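Local coordinates for reticulocyte binding protein (PDB 3FAX), which probably hydrolyses alpha-glucans such as pullulan or glycogen, as a pullulanase-type enzyme of the alpha-amylase family, at residues W227-V232 with Y321-E326; N645-I650 with Y658-S663; L48-A53 with I95-F100. All blocks are in the same frame, centred on the assembly; numbering follows the deposited sequence.

Overall arrangement
Contact 1 links a loop of the antiparallel eight-stranded sheet to a loop after barrel strand 312-315, and contact 2 is a hairpin that follows the last barrel strand, 614-618; their nearest atoms are about 11 Å apart. Contact 3 lies far off, its centre about 42 Å from that of the chain. All three are partly buried. Contact 1 joins its loops through a single backbone bridge, an indole N-H bond and a carboxylate bond. In contact 2 backbone bonds and a histidine laid over a carbonyl pin the hairpin, one end of which, at Asp662, is near a bound glucose. Contact 3 pairs neighbouring strands of a separate sheet, with apolar groups on one face and polar ones mostly on the other.

Contact 1: residues W227-V232 with Y321-E326; sequences WDSNTV and YFYVNE
Trp227 and Phe322 form a T-shaped aromatic pair: the CZ2 edge of the indole is directed at one face of the phenyl ring, toward its rim, with the planes at 67° and Trp227 CZ2 3.7 Å from Phe322 CZ. Val232 adds to this apolar patch, its CG2 meeting Phe322 CZ at 3.5 Å as the two side chains cross at about a right angle. With CG anti to the backbone N (chi1 172°), the indole of Trp227 also brings its NE1 to Phe322 O, 2.7 Å away, on a lone pair in the carbonyl plane.

Backbone bonds align the two loops. A single beta bridge relates Asp228 to Asn325: Glu326 N donates to Trp227 O at 3.0 Å and Ser229 N to Val324 O at 2.8 Å. The 227-232 loop, between strands 214-216 and 241-242, is thereby fastened to the loop that follows strand 312-315 of the alpha-amylase TIM barrel. Tyr323 of the latter loop lies near a bound calcium ion, and its OH is bonded to Lys397.

Polar side chains add further bonds. Ser229 OG gives Val324 O a second donor, from above the carbonyl plane. Glu326 OE1 accepts Trp227 N at 3.0 Å, approached from well above the carboxylate plane; Arg368 makes a long, weak ion pair with the same oxygen. The Asp228 carboxylate stacks on the Asn325 amide, planes 8° apart, while its OD1 accepts Asn230 N in an Asx turn.

Contact 2: residues N645-I650 with Y658-S663; sequences NKATLI and YFIHDS
Strands 647-649 and 658-660 run antiparallel, their axes 4.3 Å apart at closest approach, with Thr648 and Phe659 as the hydrogen-bonded pair between the non-hydrogen-bonded pairs Ala647-Ile660 and Leu649-Tyr658. Thr648 N donates to Phe659 O at 2.7 Å and Phe659 N returns a bond to Thr648 O; just past the strand, His661 N reaches Lys646 O at 3.0 Å.

On the face bearing Ala647, Leu649, Tyr658 and Ile660, the methyl of Ala647 touches Ile660 CD1 at 3.5 Å. Leu649 lies across the Tyr658 ring, its CG over one face and its CD1 close to the phenol carbon CZ. The tyrosine hydroxyl goes on to bond Val638 N. Strands 647-649 and 658-660 make a beta hairpin that follows the last strand of the TIM barrel, 614-618, in the chain. Helix 578-586 covers the other side, where Lys584 touches Thr648 and Ile650 and Asp580 touches Phe659; the edge of the Phe659 ring is turned to Thr648 O, near its plane.

His661 folds back over the opposite segment, just ahead of its strand. Its CG sits between the backbone N and the carbonyl carbon (chi1 58°), which lays one face of the imidazole over the Lys646 carbonyl, with His661 CE1 3.2 Å from Lys646 C. In this position ND1 makes a weak bond to Thr648 OG1 at 2.9 Å, its angle of 122° far from straight. Lys646 runs alongside Asp662 in the same direction; the lysine chain bends at chi2 and follows the carboxylate, ending in a long salt bridge of 3.8 Å from Lys646 NZ to Asp662 OD2. The Asp662 side chain is about 6 Å from a bound alpha-D-glucopyranose and touches Trp344.

Contact 3: residues L48-A53 with I95-F100; sequences LTSIQA and IIKGDF
Ile51 presses its terminal methyl onto the centre of the Phe100 ring in a CH-pi contact, CD1 lying 3.3 Å from the ring centroid and 6° off the normal. CG1 stands anti to the carbonyl carbon (chi1 -75°) and the chain extends from there, carrying CD1 over the phenyl face. Gly98 CA packs against the opposite face, near the rim, so the ring is held between an isoleucine methyl and the backbone of its own segment. Beside it, Ile96 CD1 approaches Ile51 CG2 at 4.2 Å and Ala53 CB at 4.1 Å, extending the apolar surface. Phe107 meets Phe100 edge-to-face, and Ile96 rests on Ile82 of strand 79-88.

Backbone bonds set the register. Ile51 and Ile96 are the antiparallel hydrogen-bonded pair, with Ile51 N to Ile96 O at 2.9 Å and Ile96 N to Ile51 O at 2.7 Å. Strand 50-55 pairs antiparallel with 40-47 on one side and 93-98 on the other, in a sheet whose first and last strands also pair. Toward its start the pairing slackens: Gly98 N to Thr49 O, at 3.3 Å, is weak, and so is Phe100 N to Leu48 O, where the second segment turns through an inverse gamma turn centred on Asp99.

The other face carries Ser50, Gln52 and Lys97, along with Ile95. Ser50 stands next to Lys97, whose chain, bent at chi2, brings its CD to 3.9 Å from Ser50 OG, while the serine hydroxyl itself is bonded to Asp47.

Contact 1: residues W227-V232 with Y321-E326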
loop_
_atom_site.group_PDB
_atom_site.type_symbol
_atom_site.label_atom_id
_atom_site.label_comp_id
_atom_site.label_asym_id
_atom_site.label_seq_id
_atom_site.Cartn_x
_atom_site.Cartn_y
_atom_site.Cartn_z
ATOM N N TRP A 227 -8.820 9.166 -18.973
ATOM C CA TRP A 227 -8.426 10.317 -18.145
ATOM C C TRP A 227 -7.044 10.861 -18.504
ATOM O O TRP A 227 -6.065 10.114 -18.602
ATOM C CB TRP A 227 -8.455 9.935 -16.661
ATOM C CG TRP A 227 -7.886 10.977 -15.743
ATOM C CD1 TRP A 227 -6.837 10.826 -14.898
ATOM C CD2 TRP A 227 -8.340 12.322 -15.583
ATOM N NE1 TRP A 227 -6.600 11.997 -14.218
ATOM C CE2 TRP A 227 -7.510 12.934 -14.621
ATOM C CE3 TRP A 227 -9.364 13.074 -16.163
ATOM C CZ2 TRP A 227 -7.674 14.257 -14.218
ATOM C CZ3 TRP A 227 -9.529 14.394 -15.760
ATOM C CH2 TRP A 227 -8.690 14.968 -14.796
ATOM N N ASP A 228 -6.993 12.174 -18.698
ATOM C CA ASP A 228 -5.751 12.900 -18.914
ATOM C C ASP A 228 -5.765 14.095 -17.974
ATOM O O ASP A 228 -6.593 14.986 -18.119
ATOM C CB ASP A 228 -5.660 13.359 -20.371
ATOM C CG ASP A 228 -4.324 14.020 -20.715
ATOM O OD1 ASP A 228 -3.462 14.197 -19.829
ATOM O OD2 ASP A 228 -4.143 14.369 -21.896
ATOM N N SER A 229 -4.851 14.117 -17.008
ATOM C CA SER A 229 -4.785 15.228 -16.051
ATOM C C SER A 229 -4.469 16.579 -16.697
ATOM O O SER A 229 -4.682 17.619 -16.077
ATOM C CB SER A 229 -3.783 14.930 -14.929
ATOM O OG SER A 229 -2.578 14.362 -15.413
ATOM N N ASN A 230 -3.964 16.568 -17.932
ATOM C CA ASN A 230 -3.747 17.815 -18.678
ATOM C C ASN A 230 -5.043 18.518 -19.125
ATOM O O ASN A 230 -5.011 19.697 -19.485
ATOM C CB ASN A 230 -2.824 17.581 -19.886
ATOM C CG ASN A 230 -1.351 17.761 -19.541
ATOM O OD1 ASN A 230 -0.910 17.434 -18.439
ATOM N ND2 ASN A 230 -0.589 18.300 -20.485
ATOM N N THR A 231 -6.169 17.805 -19.093
ATOM C CA THR A 231 -7.465 18.392 -19.425
ATOM C C THR A 231 -8.091 19.153 -18.251
ATOM O O THR A 231 -9.085 19.847 -18.428
ATOM C CB THR A 231 -8.465 17.316 -19.923
ATOM O OG1 THR A 231 -8.669 16.322 -18.908
ATOM C CG2 THR A 231 -7.951 16.655 -21.196
ATOM N N VAL A 232 -7.517 19.036 -17.058
ATOM C CA VAL A 232 -8.039 19.742 -15.887
ATOM C C VAL A 232 -8.209 21.227 -16.170
ATOM O O VAL A 232 -7.351 21.835 -16.796
ATOM C CB VAL A 232 -7.113 19.558 -14.646
ATOM C CG1 VAL A 232 -7.287 20.698 -13.632
ATOM C CG2 VAL A 232 -7.374 18.202 -13.988
ATOM N N TYR A 321 -5.548 6.730 -10.455
ATOM C CA TYR A 321 -4.724 7.794 -9.884
ATOM C C TYR A 321 -4.706 8.996 -10.820
ATOM O O TYR A 321 -4.916 8.856 -12.023
ATOM C CB TYR A 321 -3.301 7.312 -9.605
ATOM C CG TYR A 321 -2.633 6.515 -10.713
ATOM C CD1 TYR A 321 -1.951 7.150 -11.750
ATOM C CD2 TYR A 321 -2.649 5.123 -10.695
ATOM C CE1 TYR A 321 -1.322 6.422 -12.752
ATOM C CE2 TYR A 321 -2.029 4.382 -11.694
ATOM C CZ TYR A 321 -1.361 5.038 -12.721
ATOM O OH TYR A 321 -0.738 4.308 -13.714
ATOM N N PHE A 322 -4.413 10.167 -10.256
ATOM C CA PHE A 322 -4.714 11.443 -10.896
ATOM C C PHE A 322 -3.726 11.877 -11.989
ATOM O O PHE A 322 -4.142 12.167 -13.111
ATOM C CB PHE A 322 -4.827 12.539 -9.822
ATOM C CG PHE A 322 -5.418 13.825 -10.322
ATOM C CD1 PHE A 322 -6.775 14.090 -10.155
ATOM C CD2 PHE A 322 -4.624 14.767 -10.967
ATOM C CE1 PHE A 322 -7.332 15.272 -10.615
ATOM C CE2 PHE A 322 -5.174 15.957 -11.437
ATOM C CZ PHE A 322 -6.529 16.209 -11.261
ATOM N N TYR A 323 -2.436 11.953 -11.667
ATOM C CA TYR A 323 -1.453 12.546 -12.590
ATOM C C TYR A 323 -1.003 11.608 -13.717
ATOM O O TYR A 323 0.021 10.939 -13.609
ATOM C CB TYR A 323 -0.244 13.094 -11.821
ATOM C CG TYR A 323 -0.539 14.410 -11.149
ATOM C CD1 TYR A 323 -0.630 14.509 -9.763
ATOM C CD2 TYR A 323 -0.754 15.554 -11.903
ATOM C CE1 TYR A 323 -0.911 15.717 -9.150
ATOM C CE2 TYR A 323 -1.034 16.763 -11.305
ATOM C CZ TYR A 323 -1.112 16.838 -9.928
ATOM O OH TYR A 323 -1.391 18.045 -9.341
ATOM N N VAL A 324 -1.772 11.593 -14.806
ATOM C CA VAL A 324 -1.499 10.721 -15.945
ATOM C C VAL A 324 -2.220 11.142 -17.206
ATOM O O VAL A 324 -3.234 11.833 -17.158
ATOM C CB VAL A 324 -1.941 9.261 -15.675
ATOM C CG1 VAL A 324 -0.793 8.466 -15.128
ATOM C CG2 VAL A 324 -3.169 9.214 -14.755
ATOM N N ASN A 325 -1.673 10.700 -18.332
ATOM C CA ASN A 325 -2.350 10.721 -19.615
ATOM C C ASN A 325 -2.517 9.274 -20.046
ATOM O O ASN A 325 -1.579 8.652 -20.538
ATOM C CB ASN A 325 -1.531 11.499 -20.647
ATOM C CG ASN A 325 -2.169 11.500 -22.029
ATOM O OD1 ASN A 325 -3.344 11.168 -22.189
ATOM N ND2 ASN A 325 -1.394 11.874 -23.030
ATOM N N GLU A 326 -3.714 8.735 -19.849
ATOM C CA GLU A 326 -3.979 7.328 -20.148
ATOM C C GLU A 326 -4.036 7.041 -21.647
ATOM O O GLU A 326 -4.108 5.880 -22.051
ATOM C CB GLU A 326 -5.278 6.890 -19.481
ATOM C CG GLU A 326 -5.197 6.900 -17.964
ATOM C CD GLU A 326 -6.551 6.832 -17.298
ATOM O OE1 GLU A 326 -7.564 6.665 -18.008
ATOM O OE2 GLU A 326 -6.597 6.948 -16.054
#

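Contact 2: residues N645-I650 with Y658-S663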
loop_
_atom_site.group_PDB
_atom_site.type_symbol
_atom_site.label_atom_id
_atom_site.label_comp_id
_atom_site.label_asym_id
_atom_site.label_seq_id
_atom_site.Cartn_x
_atom_site.Cartn_y
_atom_site.Cartn_z
ATOM N N ASN A 645 17.278 14.741 -9.324
ATOM C CA ASN A 645 16.123 14.499 -8.473
ATOM C C ASN A 645 16.084 13.058 -7.969
ATOM O O ASN A 645 16.274 12.122 -8.744
ATOM C CB ASN A 645 14.831 14.832 -9.228
ATOM C CG ASN A 645 13.730 15.332 -8.312
ATOM O OD1 ASN A 645 13.893 16.345 -7.627
ATOM N ND2 ASN A 645 12.593 14.634 -8.307
ATOM N N LYS A 646 15.864 12.901 -6.664
ATOM C CA LYS A 646 15.654 11.592 -6.034
ATOM C C LYS A 646 16.746 10.558 -6.355
ATOM O O LYS A 646 16.458 9.378 -6.577
ATOM C CB LYS A 646 14.272 11.038 -6.419
ATOM C CG LYS A 646 13.097 11.981 -6.134
ATOM C CD LYS A 646 12.923 12.288 -4.649
ATOM C CE LYS A 646 11.716 13.196 -4.415
ATOM N NZ LYS A 646 11.495 13.521 -2.973
ATOM N N ALA A 647 17.997 11.009 -6.350
ATOM C CA ALA A 647 19.132 10.159 -6.700
ATOM C C ALA A 647 20.162 10.084 -5.570
ATOM O O ALA A 647 20.348 11.039 -4.811
ATOM C CB ALA A 647 19.780 10.662 -7.979
ATOM N N THR A 648 20.810 8.927 -5.460
ATOM C CA THR A 648 21.904 8.718 -4.513
ATOM C C THR A 648 23.177 8.449 -5.295
ATOM O O THR A 648 23.143 7.787 -6.340
ATOM C CB THR A 648 21.647 7.514 -3.580
ATOM O OG1 THR A 648 20.332 7.599 -3.032
ATOM C CG2 THR A 648 22.663 7.488 -2.444
ATOM N N LEU A 649 24.297 8.952 -4.774
ATOM C CA LEU A 649 25.594 8.817 -5.432
ATOM C C LEU A 649 26.424 7.711 -4.790
ATOM O O LEU A 649 26.432 7.558 -3.570
ATOM C CB LEU A 649 26.350 10.147 -5.364
ATOM C CG LEU A 649 27.636 10.266 -6.192
ATOM C CD1 LEU A 649 27.789 11.667 -6.765
ATOM C CD2 LEU A 649 28.851 9.893 -5.368
ATOM N N ILE A 650 27.103 6.932 -5.626
ATOM C CA ILE A 650 28.148 6.019 -5.168
ATOM C C ILE A 650 29.506 6.554 -5.654
ATOM O O ILE A 650 29.715 6.723 -6.858
ATOM C CB ILE A 650 27.916 4.588 -5.697
ATOM C CG1 ILE A 650 26.755 3.925 -4.956
ATOM C CG2 ILE A 650 29.165 3.736 -5.528
ATOM C CD1 ILE A 650 25.418 4.482 -5.291
ATOM N N TYR A 658 25.013 7.686 -10.379
ATOM C CA TYR A 658 23.747 8.046 -9.740
ATOM C C TYR A 658 22.702 6.938 -9.861
ATOM O O TYR A 658 22.502 6.352 -10.927
ATOM C CB TYR A 658 23.225 9.369 -10.295
ATOM C CG TYR A 658 24.025 10.562 -9.815
ATOM C CD1 TYR A 658 23.817 11.095 -8.546
ATOM C CD2 TYR A 658 24.996 11.149 -10.622
ATOM C CE1 TYR A 658 24.547 12.186 -8.094
ATOM C CE2 TYR A 658 25.737 12.240 -10.175
ATOM C CZ TYR A 658 25.503 12.754 -8.908
ATOM O OH TYR A 658 26.221 13.834 -8.447
ATOM N N PHE A 659 22.059 6.649 -8.736
ATOM C CA PHE A 659 21.052 5.604 -8.653
ATOM C C PHE A 659 19.827 6.193 -7.964
ATOM O O PHE A 659 19.952 6.869 -6.940
ATOM C CB PHE A 659 21.602 4.403 -7.881
ATOM C CG PHE A 659 22.871 3.844 -8.465
ATOM C CD1 PHE A 659 22.840 2.739 -9.305
ATOM C CD2 PHE A 659 24.097 4.443 -8.197
ATOM C CE1 PHE A 659 24.008 2.238 -9.859
ATOM C CE2 PHE A 659 25.266 3.949 -8.749
ATOM C CZ PHE A 659 25.222 2.842 -9.578
ATOM N N ILE A 660 18.652 5.948 -8.540
ATOM C CA ILE A 660 17.414 6.567 -8.075
ATOM C C ILE A 660 16.812 5.766 -6.922
ATOM O O ILE A 660 16.672 4.539 -7.011
ATOM C CB ILE A 660 16.388 6.693 -9.229
ATOM C CG1 ILE A 660 16.966 7.544 -10.372
ATOM C CG2 ILE A 660 15.076 7.294 -8.733
ATOM C CD1 ILE A 660 17.395 8.950 -9.957
ATOM N N HIS A 661 16.464 6.474 -5.850
ATOM C CA HIS A 661 15.910 5.864 -4.640
ATOM C C HIS A 661 14.417 6.150 -4.470
ATOM O O HIS A 661 13.819 5.759 -3.481
ATOM C CB HIS A 661 16.683 6.344 -3.403
ATOM C CG HIS A 661 16.672 7.828 -3.216
ATOM N ND1 HIS A 661 17.696 8.640 -3.651
ATOM C CD2 HIS A 661 15.767 8.649 -2.631
ATOM C CE1 HIS A 661 17.424 9.895 -3.343
ATOM N NE2 HIS A 661 16.257 9.930 -2.726
ATOM N N ASP A 662 13.821 6.837 -5.437
ATOM C CA ASP A 662 12.409 7.192 -5.377
ATOM C C ASP A 662 11.931 7.360 -6.815
ATOM O O ASP A 662 11.883 8.469 -7.341
ATOM C CB ASP A 662 12.230 8.479 -4.555
ATOM C CG ASP A 662 10.779 8.764 -4.196
ATOM O OD1 ASP A 662 9.909 7.897 -4.425
ATOM O OD2 ASP A 662 10.514 9.865 -3.669
ATOM N N SER A 663 11.583 6.239 -7.445
ATOM C CA SER A 663 11.339 6.215 -8.883
ATOM C C SER A 663 9.867 6.382 -9.290
ATOM O O SER A 663 9.471 5.955 -10.371
ATOM C CB SER A 663 11.935 4.938 -9.495
ATOM O OG SER A 663 11.359 3.764 -8.953
#

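Contact 3: residues L48-A53 with I95-F100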
loop_
_atom_site.group_PDB
_atom_site.type_symbol
_atom_site.label_atom_id
_atom_site.label_comp_id
_atom_site.label_asym_id
_atom_site.label_seq_id
_atom_site.Cartn_x
_atom_site.Cartn_y
_atom_site.Cartn_z
ATOM N N LEU A 48 -28.034 17.356 19.258
ATOM C CA LEU A 48 -29.368 17.966 19.174
ATOM C C LEU A 48 -29.560 19.195 20.068
ATOM O O LEU A 48 -30.310 20.104 19.714
ATOM C CB LEU A 48 -30.450 16.926 19.500
ATOM C CG LEU A 48 -31.041 16.116 18.333
ATOM C CD1 LEU A 48 -30.077 15.997 17.164
ATOM C CD2 LEU A 48 -31.492 14.742 18.805
ATOM N N THR A 49 -28.890 19.222 21.218
ATOM C CA THR A 49 -29.110 20.289 22.190
ATOM C C THR A 49 -27.818 20.939 22.678
ATOM O O THR A 49 -27.787 21.504 23.765
ATOM C CB THR A 49 -29.930 19.762 23.402
ATOM O OG1 THR A 49 -29.174 18.772 24.109
ATOM C CG2 THR A 49 -31.247 19.159 22.930
ATOM N N SER A 50 -26.764 20.875 21.865
ATOM C CA SER A 50 -25.448 21.382 22.266
ATOM C C SER A 50 -24.733 22.100 21.136
ATOM O O SER A 50 -24.463 21.507 20.092
ATOM C CB SER A 50 -24.569 20.240 22.754
ATOM O OG SER A 50 -25.143 19.639 23.888
ATOM N N ILE A 51 -24.435 23.377 21.364
ATOM C CA ILE A 51 -23.606 24.179 20.474
ATOM C C ILE A 51 -22.360 24.605 21.233
ATOM O O ILE A 51 -22.436 25.058 22.374
ATOM C CB ILE A 51 -24.339 25.441 20.005
ATOM C CG1 ILE A 51 -25.391 25.084 18.955
ATOM C CG2 ILE A 51 -23.347 26.489 19.454
ATOM C CD1 ILE A 51 -26.433 26.174 18.752
ATOM N N GLN A 52 -21.219 24.475 20.572
ATOM C CA GLN A 52 -19.921 24.715 21.164
ATOM C C GLN A 52 -19.346 25.978 20.522
ATOM O O GLN A 52 -19.012 25.979 19.346
ATOM C CB GLN A 52 -19.049 23.499 20.868
ATOM C CG GLN A 52 -17.705 23.451 21.548
ATOM C CD GLN A 52 -16.799 22.419 20.898
ATOM O OE1 GLN A 52 -16.377 22.582 19.746
ATOM N NE2 GLN A 52 -16.508 21.345 21.624
ATOM N N ALA A 53 -19.266 27.060 21.285
ATOM C CA ALA A 53 -18.760 28.328 20.764
ATOM C C ALA A 53 -17.318 28.542 21.216
ATOM O O ALA A 53 -17.044 28.576 22.413
ATOM C CB ALA A 53 -19.638 29.471 21.230
ATOM N N ILE A 95 -20.075 25.829 26.185
ATOM C CA ILE A 95 -21.040 24.832 25.775
ATOM C C ILE A 95 -22.421 25.430 26.026
ATOM O O ILE A 95 -22.778 25.728 27.172
ATOM C CB ILE A 95 -20.881 23.518 26.538
ATOM C CG1 ILE A 95 -19.607 22.795 26.090
ATOM C CG2 ILE A 95 -22.100 22.628 26.317
ATOM C CD1 ILE A 95 -18.378 23.163 26.898
ATOM N N ILE A 96 -23.172 25.614 24.936
ATOM C CA ILE A 96 -24.492 26.242 24.952
ATOM C C ILE A 96 -25.560 25.165 24.799
ATOM O O ILE A 96 -25.505 24.359 23.861
ATOM C CB ILE A 96 -24.638 27.241 23.789
ATOM C CG1 ILE A 96 -23.576 28.345 23.886
ATOM C CG2 ILE A 96 -26.027 27.856 23.781
ATOM C CD1 ILE A 96 -23.462 29.192 22.623
ATOM N N LYS A 97 -26.520 25.154 25.722
ATOM C CA LYS A 97 -27.622 24.198 25.700
ATOM C C LYS A 97 -28.911 24.871 25.222
ATOM O O LYS A 97 -29.251 25.972 25.664
ATOM C CB LYS A 97 -27.872 23.614 27.093
ATOM C CG LYS A 97 -26.692 22.936 27.758
ATOM C CD LYS A 97 -26.261 21.674 27.022
ATOM C CE LYS A 97 -25.621 20.666 27.978
ATOM N NZ LYS A 97 -24.934 21.308 29.141
ATOM N N GLY A 98 -29.636 24.189 24.341
ATOM C CA GLY A 98 -30.932 24.666 23.887
ATOM C C GLY A 98 -31.610 23.648 22.990
ATOM O O GLY A 98 -31.076 22.564 22.732
ATOM N N ASP A 99 -32.800 23.988 22.517
ATOM C CA ASP A 99 -33.455 23.167 21.522
ATOM C C ASP A 99 -32.964 23.630 20.156
ATOM O O ASP A 99 -33.601 24.445 19.498
ATOM C CB ASP A 99 -34.976 23.268 21.647
ATOM C CG ASP A 99 -35.692 22.148 20.930
ATOM O OD1 ASP A 99 -35.084 21.519 20.038
ATOM O OD2 ASP A 99 -36.867 21.896 21.267
ATOM N N PHE A 100 -31.809 23.113 19.748
ATOM C CA PHE A 100 -31.197 23.495 18.480
ATOM C C PHE A 100 -31.499 22.456 17.407
ATOM O O PHE A 100 -30.588 21.823 16.882
ATOM C CB PHE A 100 -29.684 23.636 18.650
ATOM C CG PHE A 100 -29.279 24.578 19.746
ATOM C CD1 PHE A 100 -28.428 24.161 20.762
ATOM C CD2 PHE A 100 -29.745 25.878 19.766
ATOM C CE1 PHE A 100 -28.052 25.022 21.768
ATOM C CE2 PHE A 100 -29.369 26.743 20.774
ATOM C CZ PHE A 100 -28.521 26.314 21.775
#